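Local coordinates for dally-like protein (PDB 3ODN) that probably serves as a GPI-linked cell-surface heparan sulfate proteoglycan, a glypican whose protein core includes a region important for Hedgehog signalling, at residues Gly78-Lys83 against Asp402-Asp407; Ile190-Val195 against Gly282-Val287; Tyr239-Cys244 against Asp439-Asn444; Pro243-Cys248 against Ile432-Asp437; Asp274-Arg279 against Asn494-Gln499. The protein carries 2 engineered substitutions. All blocks are in the same frame, centred on the assembly; numbering follows the deposited sequence.

Interaction 1: residues Gly78-Lys83 against Asp402-Asp407; sequences GSKATK and DRIVRD
Lys80 and Asp407 form the salt bridge of this contact, with NZ of Lys80 3.0 Å from OD1 of Asp407. The ammonium comes to the syn side of the oxygen, 22° out of the carboxylate plane, and the two side chains cross at about a right angle. Lys80 gets there by folding rather than reaching: CG stands beside its own backbone N, and bends at chi2 and chi4 turn the chain so that CD passes CD1 of Ile404 at 3.7 Å. Lys83, one helical turn on, is built the other way. Its CG lies opposite the backbone N (chi1 -155°) and the chain runs out extended, bringing NZ to 3.5 Å from CD1 of Ile404, with CE and CD following along the same methyl. Ile404 thus sends one methyl, CD1, to both lysines. The Lys83 charge stays 4.4 Å (NZ) from OD1 of Asp407, too far for a salt bridge, though it would probably still favour the carboxylate's negative form. OD2 of Asp407 has a long, weak ion pair with Arg411. The two short helical segments run nearly antiparallel, 159° between their directions, with axes 10.8 Å apart. Here helix 400-414 lies along the long helix 48-106, with Ile404 also packing on Phe84 and Ile87; Val405 and Asp402 turn to helix 260-281, and Ala81 meets helix 182-214.

Interaction 2: residues Ile190-Val195 against Gly282-Val287; sequences IKRSFV and GSFNIV
The two backbones come closest at Ser193 and Phe284, CA atoms 4.8 Å apart, where one turn of helix 182-214 lies against the loop that follows helix 260-281. The loop is a type I turn from Gly282 to Asn285, closed by Asn285 N on Gly282 O. No hydrogen bond joins the segments; the Phe284 carbonyl oxygen instead sits 3.1 Å from CB of Ser193, whose OG is turned back to Gln189 O in its own helix. On one flank Arg192 lies across the Phe284 ring: its CB stands over the face, 4.0 Å from the centroid and 10° off the normal, a CH-pi contact, while CD passes CE2 at 3.6 Å. The guanidinium is tilted 58° to the ring, with CE2 of Phe284 at its edge. At the end of the turn, Asn285 caps the next helix, 287-290, through OD1 to Met288 N, and its ND2 returns to Leu280 O, so the loop is a capped link between two helices of this helical core domain. Replacing Phe284 with an alanine is likely to open a gap against Arg192 and leave its CB and CD without the ring they pack on. On the other flank Ile286, with CG1 opposite its backbone N (chi1 -156°), sends CD1 over one face of the Phe194 ring, 3.8 Å from the centroid. Its CG1 meanwhile packs 3.8 Å from Ser193 CB.

Interaction 3: residues Tyr239-Cys244 against Asp439-Asn444; sequences YTEKPC and DGMCWN
A disulfide, SG to SG 2.0 Å with a chi3 of 92°, joins Cys244 to Cys442, and the backbones close up beside it. Trp443 bonds to the residues before and after Pro243: its N donates to Lys242 O at 3.0 Å, and its O receives Cys244 N at 2.7 Å in an almost straight bond (173° at the hydrogen). CB of Cys442 is pressed 3.2 Å from the same Lys242 O. The indole, swung opposite its backbone N (chi1 172°), meets CB of Pro243 at its edge and has NE1 satisfied by Lys229 O; Tyr239 approaches more loosely, CD1 to Trp443 CE3 4.3 Å. Toward solvent the contact thins to Glu241 and Met441. Glu241 lays CG 3.2 Å from Met441 O, and a bend at chi2 curls its carboxylate back until OE1 accepts Thr240 N; OE2 stands 3.7 Å from CE of Met441, itself on a chain bent at chi2 and chi3. With an alanine in place of Glu241, Thr240 N would probably lose its acceptor and the Met441 thioether end would be freer to turn. Two bonds flanking one residue make a single bridge of parallel pattern, locked by a disulfide, in place of any extended sheet; such cystine-stitched loops belong to the cysteine-rich lobe of glypicans, consistent with the kinship of the family to frizzled domains.

Interaction 4: residues Pro243-Cys248 against Ile432-Asp437; sequences PCTNYC and IASSSD
Two donors of Thr245 converge on Ser435 O: its N at 2.6 Å and its OG1 at 2.7 Å. The hydroxyl can join the amide because OG1 stands beside its own backbone N (chi1 -55°), yet it reaches the oxygen from above the carbonyl plane, 84° out of it. Next to this, Ser435 N donates to Pro243 O at 2.9 Å, so the main chain on either side of Cys244 is bound to one residue, again a lone parallel-type bridge. Ser434 OG lies 3.0 Å from Thr245 OG1, a hydroxyl pair, and also bonds with Cys427 O. Cys244 is the N-cap residue of helix 245-255, its O receiving Cys248 N; the first helical amide, Thr245 N, which no preceding helical turn could serve, is met by the loop instead. Asp437 sets OD2 on Tyr451 N, with Cys244 SG 4.0 Å from that oxygen. The apolar end of the contact is Ile432, whose CG2 touches Cys248 SG at 4.0 Å and Pro243 CG at 4.4 Å. That sulfur is tied to Cys427 in a disulfide, fixing the helix start to the chain ahead of the 432-437 loop, and Met230 of helix 222-231 packs on both Pro243 and Cys248.

Interaction 5: residues Asp274-Arg279 against Asn494-Gln499; sequences DKVAER and NAYNGQ
Tyr496 lays one face of its ring over the aliphatic part of Lys275, whose CG sits 3.6 Å from the ring centroid and 20° off the normal, a CH-pi contact displaced toward the CG end of the ring. The two side chains cross at about a right angle. Tyr496 carries its ring between its own backbone N and carbonyl carbon (chi1 72°), a less usual choice in a helix, which turns it toward helix 260-281. Bent at chi2 and chi3, Lys275 carries NZ away from the ring to a salt bridge with Glu278, 3.0 Å from OE1, so the charged end is held on its own helix. Val276 brings CG2 in at the ring edge, in its plane, 3.8 Å from Tyr496 CB and 4.3 Å from Ala495 CB. Helix 479-496 stops at this point in a Schellman motif: Gln499 N returns to Asn494 O at 2.7 Å, a weak bond runs from Gly498 N to Ala495 O, and Gly498 has positive phi. The Tyr496 carbonyl at this helix end is met by Arg279, NE to O 2.8 Å, though the bond is weak and bent, 125° at the hydrogen. CD of Arg279 adds a 3.6 Å contact with Tyr496 CB, and the same arginine touches Phe284 in the loop beyond. Tyr200 of helix 182-214 packs against Val276 and Ala277, while Asp274 is salt-bridged to Arg409 of helix 400-414.

How the interactions relate
From the N terminus, residues 78-83 open the longest loop of the five, closed at 402-407 by interaction 1; interaction 2, from 190-195 to 282-287, falls within it. Interactions 3 and 4 start around Pro243 and Cys244, and their loops cross those of interactions 1, 2 and 5. Interaction 5, joining helix 260-281 to the end of helix 479-496, also crosses interactions 1 and 2. Interactions 1, 2 and 5 meet in the middle of the helical body, where Asp402 lies by Asn285 and Phe284 N by Arg279 O. Interactions 3 and 4, centres 38 to 56 Å away, tie the start of helix 245-255 and the chain before it to the loops after helix 422-428, at the disulfide-rich end.

Interaction 1: residues Gly78-Lys83 against Asp402-Asp407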
# COMPACT_ATOMS: atom_id res chain seq x y z
N GLY A 78 -5.04 0.89 -9.46
CA GLY A 78 -6.18 1.60 -8.90
C GLY A 78 -7.41 0.73 -8.67
O GLY A 78 -8.08 0.87 -7.64
N SER A 79 -7.70 -0.16 -9.63
CA SER A 79 -8.83 -1.08 -9.56
C SER A 79 -8.66 -2.09 -8.44
O SER A 79 -9.64 -2.39 -7.75
CB SER A 79 -9.05 -1.77 -10.91
OG SER A 79 -8.07 -2.78 -11.12
N LYS A 80 -7.43 -2.59 -8.24
CA LYS A 80 -7.03 -3.54 -7.20
C LYS A 80 -7.00 -2.89 -5.81
O LYS A 80 -7.23 -3.58 -4.81
CB LYS A 80 -5.64 -4.17 -7.52
CG LYS A 80 -5.67 -5.23 -8.63
CD LYS A 80 -6.28 -6.54 -8.15
CE LYS A 80 -6.93 -7.33 -9.25
NZ LYS A 80 -5.95 -8.15 -10.01
N ALA A 81 -6.72 -1.58 -5.73
CA ALA A 81 -6.74 -0.83 -4.46
C ALA A 81 -8.17 -0.83 -3.89
O ALA A 81 -8.37 -1.16 -2.73
CB ALA A 81 -6.27 0.60 -4.71
N THR A 82 -9.14 -0.54 -4.76
CA THR A 82 -10.58 -0.48 -4.53
C THR A 82 -11.12 -1.87 -4.13
O THR A 82 -11.93 -1.96 -3.21
CB THR A 82 -11.24 0.06 -5.81
OG1 THR A 82 -10.59 1.28 -6.16
CG2 THR A 82 -12.73 0.30 -5.66
N LYS A 83 -10.69 -2.93 -4.85
CA LYS A 83 -11.07 -4.32 -4.59
C LYS A 83 -10.63 -4.73 -3.16
O LYS A 83 -11.44 -5.27 -2.40
CB LYS A 83 -10.42 -5.24 -5.64
CG LYS A 83 -11.13 -6.56 -5.89
CD LYS A 83 -10.53 -7.20 -7.14
CE LYS A 83 -10.62 -8.71 -7.18
NZ LYS A 83 -9.53 -9.29 -8.03
N ASP A 402 -6.43 -12.53 1.99
CA ASP A 402 -5.09 -13.13 1.79
C ASP A 402 -4.80 -13.37 0.30
O ASP A 402 -3.68 -13.12 -0.15
CB ASP A 402 -4.93 -14.45 2.57
CG ASP A 402 -4.69 -14.25 4.06
OD1 ASP A 402 -5.69 -14.10 4.80
OD2 ASP A 402 -3.52 -14.21 4.47
N ARG A 403 -5.84 -13.80 -0.46
CA ARG A 403 -5.79 -14.04 -1.91
C ARG A 403 -5.50 -12.73 -2.66
O ARG A 403 -4.61 -12.71 -3.53
CB ARG A 403 -7.12 -14.67 -2.39
CG ARG A 403 -7.08 -15.37 -3.74
CD ARG A 403 -7.95 -14.68 -4.78
NE ARG A 403 -9.38 -14.99 -4.63
CZ ARG A 403 -10.31 -14.13 -4.23
NH1 ARG A 403 -9.99 -12.88 -3.93
NH2 ARG A 403 -11.58 -14.52 -4.12
N ILE A 404 -6.22 -11.64 -2.32
CA ILE A 404 -6.03 -10.32 -2.92
C ILE A 404 -4.65 -9.73 -2.61
O ILE A 404 -4.01 -9.21 -3.53
CB ILE A 404 -7.26 -9.35 -2.82
CG1 ILE A 404 -7.27 -8.31 -3.96
CG2 ILE A 404 -7.38 -8.67 -1.47
CD1 ILE A 404 -7.28 -8.85 -5.38
N VAL A 405 -4.13 -9.91 -1.38
CA VAL A 405 -2.79 -9.45 -1.00
C VAL A 405 -1.69 -10.17 -1.81
O VAL A 405 -0.80 -9.50 -2.33
CB VAL A 405 -2.55 -9.45 0.53
CG1 VAL A 405 -1.10 -9.10 0.88
CG2 VAL A 405 -3.51 -8.49 1.23
N ARG A 406 -1.77 -11.51 -1.92
CA ARG A 406 -0.84 -12.36 -2.67
C ARG A 406 -0.78 -11.97 -4.16
O ARG A 406 0.28 -12.05 -4.80
CB ARG A 406 -1.27 -13.83 -2.53
CG ARG A 406 -0.51 -14.57 -1.44
CD ARG A 406 -1.12 -15.91 -1.09
NE ARG A 406 -0.93 -16.18 0.34
CZ ARG A 406 -1.79 -16.83 1.12
NH1 ARG A 406 -2.91 -17.32 0.62
NH2 ARG A 406 -1.53 -16.99 2.41
N ASP A 407 -1.93 -11.56 -4.70
CA ASP A 407 -2.15 -11.16 -6.08
C ASP A 407 -1.50 -9.81 -6.37
O ASP A 407 -0.71 -9.71 -7.29
CB ASP A 407 -3.67 -11.13 -6.34
CG ASP A 407 -4.11 -10.69 -7.73
OD1 ASP A 407 -5.19 -10.09 -7.83
OD2 ASP A 407 -3.38 -10.99 -8.71

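Interaction 2: residues Ile190-Val195 against Gly282-Val287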
# COMPACT_ATOMS: atom_id res chain seq x y z
N ILE A 190 -4.25 -5.08 16.96
CA ILE A 190 -5.23 -4.24 16.26
C ILE A 190 -4.52 -3.06 15.61
O ILE A 190 -4.75 -2.81 14.44
CB ILE A 190 -6.41 -3.82 17.19
CG1 ILE A 190 -7.41 -4.98 17.33
CG2 ILE A 190 -7.15 -2.55 16.68
CD1 ILE A 190 -8.05 -5.08 18.66
N LYS A 191 -3.71 -2.31 16.36
CA LYS A 191 -2.95 -1.17 15.87
C LYS A 191 -2.09 -1.59 14.66
O LYS A 191 -2.27 -1.07 13.58
CB LYS A 191 -2.08 -0.55 16.99
CG LYS A 191 -1.36 0.75 16.59
CD LYS A 191 0.13 0.66 16.82
CE LYS A 191 0.93 1.65 16.01
NZ LYS A 191 1.87 2.44 16.86
N ARG A 192 -1.22 -2.59 14.82
CA ARG A 192 -0.31 -3.03 13.76
C ARG A 192 -0.97 -3.52 12.50
O ARG A 192 -0.56 -3.14 11.41
CB ARG A 192 0.76 -4.00 14.29
CG ARG A 192 1.65 -3.38 15.39
CD ARG A 192 2.90 -4.20 15.58
NE ARG A 192 3.61 -3.94 16.83
CZ ARG A 192 4.40 -4.83 17.42
NH1 ARG A 192 4.58 -6.03 16.89
NH2 ARG A 192 5.00 -4.54 18.57
N SER A 193 -2.06 -4.31 12.64
CA SER A 193 -2.78 -4.86 11.48
C SER A 193 -3.68 -3.84 10.80
O SER A 193 -3.72 -3.85 9.58
CB SER A 193 -3.52 -6.14 11.85
OG SER A 193 -4.38 -5.93 12.96
N PHE A 194 -4.35 -2.93 11.55
CA PHE A 194 -5.21 -1.88 10.99
C PHE A 194 -4.40 -0.80 10.27
O PHE A 194 -4.74 -0.40 9.15
CB PHE A 194 -6.17 -1.31 12.05
CG PHE A 194 -7.49 -2.06 12.16
CD1 PHE A 194 -7.59 -3.22 12.93
CD2 PHE A 194 -8.63 -1.60 11.50
CE1 PHE A 194 -8.80 -3.91 13.01
CE2 PHE A 194 -9.84 -2.31 11.59
CZ PHE A 194 -9.91 -3.45 12.35
N VAL A 195 -3.28 -0.40 10.87
CA VAL A 195 -2.35 0.59 10.30
C VAL A 195 -1.74 0.06 9.01
O VAL A 195 -1.77 0.76 8.00
CB VAL A 195 -1.31 1.13 11.34
CG1 VAL A 195 -0.31 2.10 10.71
CG2 VAL A 195 -2.01 1.82 12.52
N GLY A 282 1.83 -12.44 6.94
CA GLY A 282 2.52 -12.97 8.10
C GLY A 282 2.07 -12.42 9.44
O GLY A 282 0.89 -12.51 9.78
N SER A 283 3.03 -11.85 10.21
CA SER A 283 2.88 -11.33 11.57
C SER A 283 1.82 -10.26 11.86
O SER A 283 1.37 -10.19 13.00
CB SER A 283 4.23 -11.00 12.22
OG SER A 283 4.82 -9.80 11.75
N PHE A 284 1.40 -9.44 10.85
CA PHE A 284 0.35 -8.44 11.05
C PHE A 284 -0.95 -8.87 10.37
O PHE A 284 -1.78 -8.02 10.07
CB PHE A 284 0.78 -7.01 10.59
CG PHE A 284 2.02 -6.35 11.17
CD1 PHE A 284 2.58 -5.23 10.56
CD2 PHE A 284 2.65 -6.86 12.31
CE1 PHE A 284 3.74 -4.63 11.08
CE2 PHE A 284 3.81 -6.28 12.82
CZ PHE A 284 4.34 -5.15 12.21
N ASN A 285 -1.13 -10.19 10.10
CA ASN A 285 -2.32 -10.71 9.40
C ASN A 285 -3.60 -10.19 10.06
O ASN A 285 -3.87 -10.54 11.22
CB ASN A 285 -2.30 -12.26 9.28
CG ASN A 285 -3.47 -12.86 8.49
OD1 ASN A 285 -4.49 -13.25 9.04
ND2 ASN A 285 -3.34 -12.96 7.18
N ILE A 286 -4.35 -9.32 9.34
CA ILE A 286 -5.60 -8.74 9.84
C ILE A 286 -6.80 -9.72 9.99
O ILE A 286 -7.68 -9.48 10.83
CB ILE A 286 -5.96 -7.36 9.21
CG1 ILE A 286 -6.88 -6.55 10.15
CG2 ILE A 286 -6.56 -7.52 7.83
CD1 ILE A 286 -6.97 -5.11 9.90
N VAL A 287 -6.83 -10.83 9.18
CA VAL A 287 -7.90 -11.85 9.24
C VAL A 287 -7.83 -12.58 10.56
O VAL A 287 -8.87 -12.76 11.19
CB VAL A 287 -7.94 -12.82 8.02
CG1 VAL A 287 -9.25 -13.61 7.99
CG2 VAL A 287 -7.72 -12.08 6.70

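Interaction 3: residues Tyr239-Cys244 against Asp439-Asn444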
# COMPACT_ATOMS: atom_id res chain seq x y z
N TYR A 239 19.47 4.47 -46.72
CA TYR A 239 19.64 3.18 -46.03
C TYR A 239 18.27 2.60 -45.58
O TYR A 239 17.37 3.35 -45.23
CB TYR A 239 20.55 3.36 -44.79
CG TYR A 239 21.94 3.92 -45.02
CD1 TYR A 239 22.59 4.64 -44.02
CD2 TYR A 239 22.66 3.60 -46.17
CE1 TYR A 239 23.91 5.07 -44.17
CE2 TYR A 239 23.97 4.06 -46.35
CZ TYR A 239 24.59 4.79 -45.35
OH TYR A 239 25.87 5.24 -45.52
N THR A 240 18.15 1.25 -45.58
CA THR A 240 16.93 0.50 -45.25
C THR A 240 17.08 -0.29 -43.96
O THR A 240 16.13 -0.92 -43.49
CB THR A 240 16.47 -0.37 -46.46
OG1 THR A 240 17.54 -1.21 -46.90
CG2 THR A 240 15.97 0.47 -47.64
N GLU A 241 18.28 -0.22 -43.37
CA GLU A 241 18.64 -0.88 -42.13
C GLU A 241 17.99 -0.21 -40.95
O GLU A 241 17.99 1.02 -40.87
CB GLU A 241 20.16 -0.89 -41.94
CG GLU A 241 20.88 -1.93 -42.79
CD GLU A 241 21.05 -1.66 -44.27
OE1 GLU A 241 20.50 -0.65 -44.77
OE2 GLU A 241 21.76 -2.46 -44.93
N LYS A 242 17.45 -1.04 -40.03
CA LYS A 242 16.76 -0.63 -38.82
C LYS A 242 17.76 -0.04 -37.80
O LYS A 242 18.95 -0.30 -37.93
CB LYS A 242 15.97 -1.82 -38.24
CG LYS A 242 14.47 -1.65 -38.41
CD LYS A 242 13.93 -2.29 -39.68
CE LYS A 242 12.44 -2.09 -39.79
NZ LYS A 242 11.93 -2.42 -41.14
N PRO A 243 17.33 0.76 -36.79
CA PRO A 243 18.32 1.35 -35.87
C PRO A 243 18.95 0.35 -34.91
O PRO A 243 18.26 -0.58 -34.51
CB PRO A 243 17.51 2.40 -35.09
CG PRO A 243 16.21 2.53 -35.82
CD PRO A 243 15.97 1.21 -36.46
N CYS A 244 20.23 0.54 -34.53
CA CYS A 244 20.91 -0.33 -33.55
C CYS A 244 20.15 -0.23 -32.23
O CYS A 244 19.70 0.87 -31.88
CB CYS A 244 22.38 0.05 -33.38
SG CYS A 244 23.40 -0.18 -34.88
N ASP A 439 26.30 -7.49 -35.57
CA ASP A 439 26.66 -7.66 -36.99
C ASP A 439 27.09 -6.37 -37.70
O ASP A 439 27.65 -6.43 -38.79
CB ASP A 439 25.51 -8.34 -37.75
CG ASP A 439 24.24 -7.51 -37.90
OD1 ASP A 439 24.07 -6.51 -37.15
OD2 ASP A 439 23.40 -7.89 -38.73
N GLY A 440 26.77 -5.22 -37.10
CA GLY A 440 27.08 -3.90 -37.66
C GLY A 440 26.21 -3.50 -38.82
O GLY A 440 26.54 -2.57 -39.57
N MET A 441 25.06 -4.17 -38.98
CA MET A 441 24.11 -3.94 -40.06
C MET A 441 22.96 -3.04 -39.62
O MET A 441 21.83 -3.21 -40.07
CB MET A 441 23.57 -5.29 -40.60
CG MET A 441 24.62 -6.16 -41.26
SD MET A 441 25.36 -5.34 -42.65
CE MET A 441 23.92 -5.16 -43.71
N CYS A 442 23.23 -2.09 -38.75
CA CYS A 442 22.18 -1.22 -38.28
C CYS A 442 22.56 0.26 -38.29
O CYS A 442 23.75 0.59 -38.29
CB CYS A 442 21.68 -1.68 -36.91
SG CYS A 442 22.99 -2.00 -35.70
N TRP A 443 21.55 1.15 -38.31
CA TRP A 443 21.69 2.59 -38.22
C TRP A 443 22.18 2.97 -36.81
O TRP A 443 21.56 2.55 -35.82
CB TRP A 443 20.36 3.30 -38.58
CG TRP A 443 20.36 4.78 -38.32
CD1 TRP A 443 19.57 5.46 -37.45
CD2 TRP A 443 21.26 5.76 -38.89
NE1 TRP A 443 19.91 6.80 -37.43
CE2 TRP A 443 20.93 7.01 -38.32
CE3 TRP A 443 22.27 5.71 -39.87
CZ2 TRP A 443 21.57 8.20 -38.70
CZ3 TRP A 443 22.92 6.88 -40.22
CH2 TRP A 443 22.59 8.11 -39.62
N ASN A 444 23.30 3.74 -36.72
CA ASN A 444 23.95 4.14 -35.46
C ASN A 444 24.04 5.65 -35.15
O ASN A 444 24.67 6.03 -34.15
CB ASN A 444 25.34 3.46 -35.30
CG ASN A 444 26.49 4.04 -36.11
OD1 ASN A 444 26.34 4.96 -36.93
ND2 ASN A 444 27.68 3.49 -35.90

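Interaction 4: residues Pro243-Cys248 against Ile432-Asp437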
# COMPACT_ATOMS: atom_id res chain seq x y z
N PRO A 243 17.33 0.76 -36.79
CA PRO A 243 18.32 1.35 -35.87
C PRO A 243 18.95 0.35 -34.91
O PRO A 243 18.26 -0.58 -34.51
CB PRO A 243 17.51 2.40 -35.09
CG PRO A 243 16.21 2.53 -35.82
CD PRO A 243 15.97 1.21 -36.46
N CYS A 244 20.23 0.54 -34.53
CA CYS A 244 20.91 -0.33 -33.55
C CYS A 244 20.15 -0.23 -32.23
O CYS A 244 19.70 0.87 -31.88
CB CYS A 244 22.38 0.05 -33.38
SG CYS A 244 23.40 -0.18 -34.88
N THR A 245 19.93 -1.36 -31.55
CA THR A 245 19.16 -1.43 -30.31
C THR A 245 19.66 -0.53 -29.18
O THR A 245 18.85 0.19 -28.59
CB THR A 245 18.90 -2.89 -29.88
OG1 THR A 245 18.28 -3.58 -30.95
CG2 THR A 245 17.98 -2.99 -28.64
N ASN A 246 20.98 -0.59 -28.89
CA ASN A 246 21.65 0.19 -27.84
C ASN A 246 21.65 1.69 -28.12
O ASN A 246 21.66 2.49 -27.19
CB ASN A 246 23.05 -0.34 -27.50
CG ASN A 246 23.04 -1.72 -26.85
OD1 ASN A 246 21.99 -2.30 -26.53
ND2 ASN A 246 24.23 -2.25 -26.61
N TYR A 247 21.56 2.05 -29.41
CA TYR A 247 21.41 3.42 -29.89
C TYR A 247 20.00 3.92 -29.47
O TYR A 247 19.89 4.91 -28.74
CB TYR A 247 21.62 3.46 -31.43
CG TYR A 247 21.33 4.78 -32.12
CD1 TYR A 247 21.57 6.00 -31.48
CD2 TYR A 247 20.88 4.81 -33.44
CE1 TYR A 247 21.32 7.21 -32.13
CE2 TYR A 247 20.63 6.02 -34.09
CZ TYR A 247 20.86 7.22 -33.43
OH TYR A 247 20.64 8.41 -34.08
N CYS A 248 18.96 3.19 -29.91
CA CYS A 248 17.53 3.37 -29.64
C CYS A 248 17.26 3.48 -28.13
O CYS A 248 16.48 4.34 -27.72
CB CYS A 248 16.74 2.22 -30.27
SG CYS A 248 14.95 2.28 -30.00
N ILE A 432 9.26 0.23 -34.24
CA ILE A 432 10.69 0.56 -34.43
C ILE A 432 11.45 -0.65 -34.98
O ILE A 432 12.22 -0.49 -35.93
CB ILE A 432 11.35 1.11 -33.12
CG1 ILE A 432 10.71 2.43 -32.64
CG2 ILE A 432 12.87 1.29 -33.26
CD1 ILE A 432 9.53 2.29 -31.68
N ALA A 433 11.24 -1.85 -34.39
CA ALA A 433 11.88 -3.11 -34.78
C ALA A 433 13.43 -2.96 -34.87
O ALA A 433 14.04 -3.39 -35.85
CB ALA A 433 11.28 -3.64 -36.09
N SER A 434 14.03 -2.36 -33.81
CA SER A 434 15.46 -2.11 -33.68
C SER A 434 16.25 -3.42 -33.70
O SER A 434 15.79 -4.44 -33.22
CB SER A 434 15.76 -1.28 -32.43
OG SER A 434 15.76 -2.07 -31.25
N SER A 435 17.42 -3.37 -34.31
CA SER A 435 18.29 -4.52 -34.55
C SER A 435 19.53 -4.51 -33.64
O SER A 435 19.92 -3.46 -33.15
CB SER A 435 18.67 -4.54 -36.03
OG SER A 435 19.90 -5.18 -36.32
N SER A 436 20.13 -5.68 -33.41
CA SER A 436 21.32 -5.78 -32.56
C SER A 436 22.62 -5.27 -33.23
O SER A 436 22.79 -5.31 -34.46
CB SER A 436 21.48 -7.19 -32.02
OG SER A 436 22.76 -7.39 -31.43
N ASP A 437 23.53 -4.80 -32.38
CA ASP A 437 24.84 -4.24 -32.70
C ASP A 437 25.80 -5.27 -33.30
O ASP A 437 26.62 -4.91 -34.15
CB ASP A 437 25.45 -3.71 -31.38
CG ASP A 437 26.44 -2.59 -31.55
OD1 ASP A 437 27.50 -2.63 -30.89
OD2 ASP A 437 26.14 -1.65 -32.30

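Interaction 5: residues Asp274-Arg279 against Asn494-Gln499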
# COMPACT_ATOMS: atom_id res chain seq x y z
N ASP A 274 6.22 -4.56 -0.89
CA ASP A 274 6.46 -6.00 -0.70
C ASP A 274 6.67 -6.40 0.77
O ASP A 274 6.32 -7.51 1.15
CB ASP A 274 7.61 -6.50 -1.55
CG ASP A 274 7.46 -7.98 -1.81
OD1 ASP A 274 6.57 -8.34 -2.62
OD2 ASP A 274 8.16 -8.78 -1.16
N LYS A 275 7.28 -5.52 1.58
CA LYS A 275 7.52 -5.81 2.98
C LYS A 275 6.21 -5.72 3.77
O LYS A 275 5.96 -6.58 4.61
CB LYS A 275 8.66 -4.93 3.56
CG LYS A 275 8.96 -5.13 5.06
CD LYS A 275 9.46 -6.54 5.48
CE LYS A 275 10.71 -7.00 4.75
NZ LYS A 275 11.33 -8.18 5.40
N VAL A 276 5.36 -4.75 3.45
CA VAL A 276 4.03 -4.57 4.03
C VAL A 276 3.11 -5.77 3.68
O VAL A 276 2.47 -6.28 4.58
CB VAL A 276 3.43 -3.17 3.68
CG1 VAL A 276 1.98 -3.02 4.11
CG2 VAL A 276 4.26 -2.05 4.29
N ALA A 277 3.11 -6.27 2.41
CA ALA A 277 2.33 -7.46 2.00
C ALA A 277 2.78 -8.71 2.78
O ALA A 277 1.96 -9.56 3.16
CB ALA A 277 2.49 -7.71 0.51
N GLU A 278 4.10 -8.82 2.99
CA GLU A 278 4.74 -9.87 3.76
C GLU A 278 4.20 -9.85 5.22
O GLU A 278 3.83 -10.90 5.75
CB GLU A 278 6.23 -9.63 3.72
CG GLU A 278 7.06 -10.88 3.90
CD GLU A 278 8.53 -10.53 3.87
OE1 GLU A 278 9.03 -10.08 4.93
OE2 GLU A 278 9.16 -10.61 2.79
N ARG A 279 4.08 -8.66 5.82
CA ARG A 279 3.54 -8.49 7.17
C ARG A 279 2.05 -8.76 7.21
O ARG A 279 1.58 -9.42 8.12
CB ARG A 279 3.85 -7.11 7.71
CG ARG A 279 4.86 -7.18 8.82
CD ARG A 279 5.91 -6.16 8.53
NE ARG A 279 7.02 -6.23 9.49
CZ ARG A 279 8.04 -7.07 9.39
NH1 ARG A 279 8.10 -7.95 8.40
NH2 ARG A 279 9.01 -7.05 10.30
N ASN A 494 6.77 2.94 8.14
CA ASN A 494 6.15 3.03 9.47
C ASN A 494 5.17 1.91 9.74
O ASN A 494 5.12 1.39 10.86
CB ASN A 494 5.53 4.41 9.70
CG ASN A 494 6.53 5.54 9.75
OD1 ASN A 494 7.73 5.35 10.02
ND2 ASN A 494 6.07 6.75 9.47
N ALA A 495 4.41 1.51 8.71
CA ALA A 495 3.47 0.40 8.75
C ALA A 495 4.22 -0.90 8.89
O ALA A 495 3.78 -1.75 9.64
CB ALA A 495 2.60 0.36 7.48
N TYR A 496 5.35 -1.09 8.20
CA TYR A 496 6.05 -2.35 8.37
C TYR A 496 6.83 -2.45 9.65
O TYR A 496 7.08 -3.55 10.14
CB TYR A 496 6.73 -2.92 7.11
CG TYR A 496 7.98 -2.22 6.61
CD1 TYR A 496 9.16 -2.22 7.37
CD2 TYR A 496 8.07 -1.76 5.29
CE1 TYR A 496 10.34 -1.64 6.88
CE2 TYR A 496 9.24 -1.19 4.80
CZ TYR A 496 10.37 -1.12 5.59
OH TYR A 496 11.53 -0.60 5.07
N ASN A 497 7.12 -1.30 10.27
CA ASN A 497 7.82 -1.27 11.55
C ASN A 497 6.86 -1.29 12.74
O ASN A 497 7.32 -1.29 13.88
CB ASN A 497 8.76 -0.08 11.61
CG ASN A 497 9.92 -0.17 10.65
OD1 ASN A 497 10.66 -1.16 10.61
ND2 ASN A 497 10.14 0.90 9.90
N GLY A 498 5.55 -1.32 12.47
CA GLY A 498 4.52 -1.28 13.51
C GLY A 498 4.40 0.08 14.18
O GLY A 498 3.94 0.16 15.32
N GLN A 499 4.85 1.16 13.51
CA GLN A 499 4.83 2.53 14.01
C GLN A 499 3.60 3.24 13.46
O GLN A 499 2.90 2.69 12.60
CB GLN A 499 6.08 3.32 13.59
CG GLN A 499 7.43 2.72 13.99
CD GLN A 499 8.55 3.44 13.29
OE1 GLN A 499 9.17 4.35 13.83
NE2 GLN A 499 8.82 3.09 12.04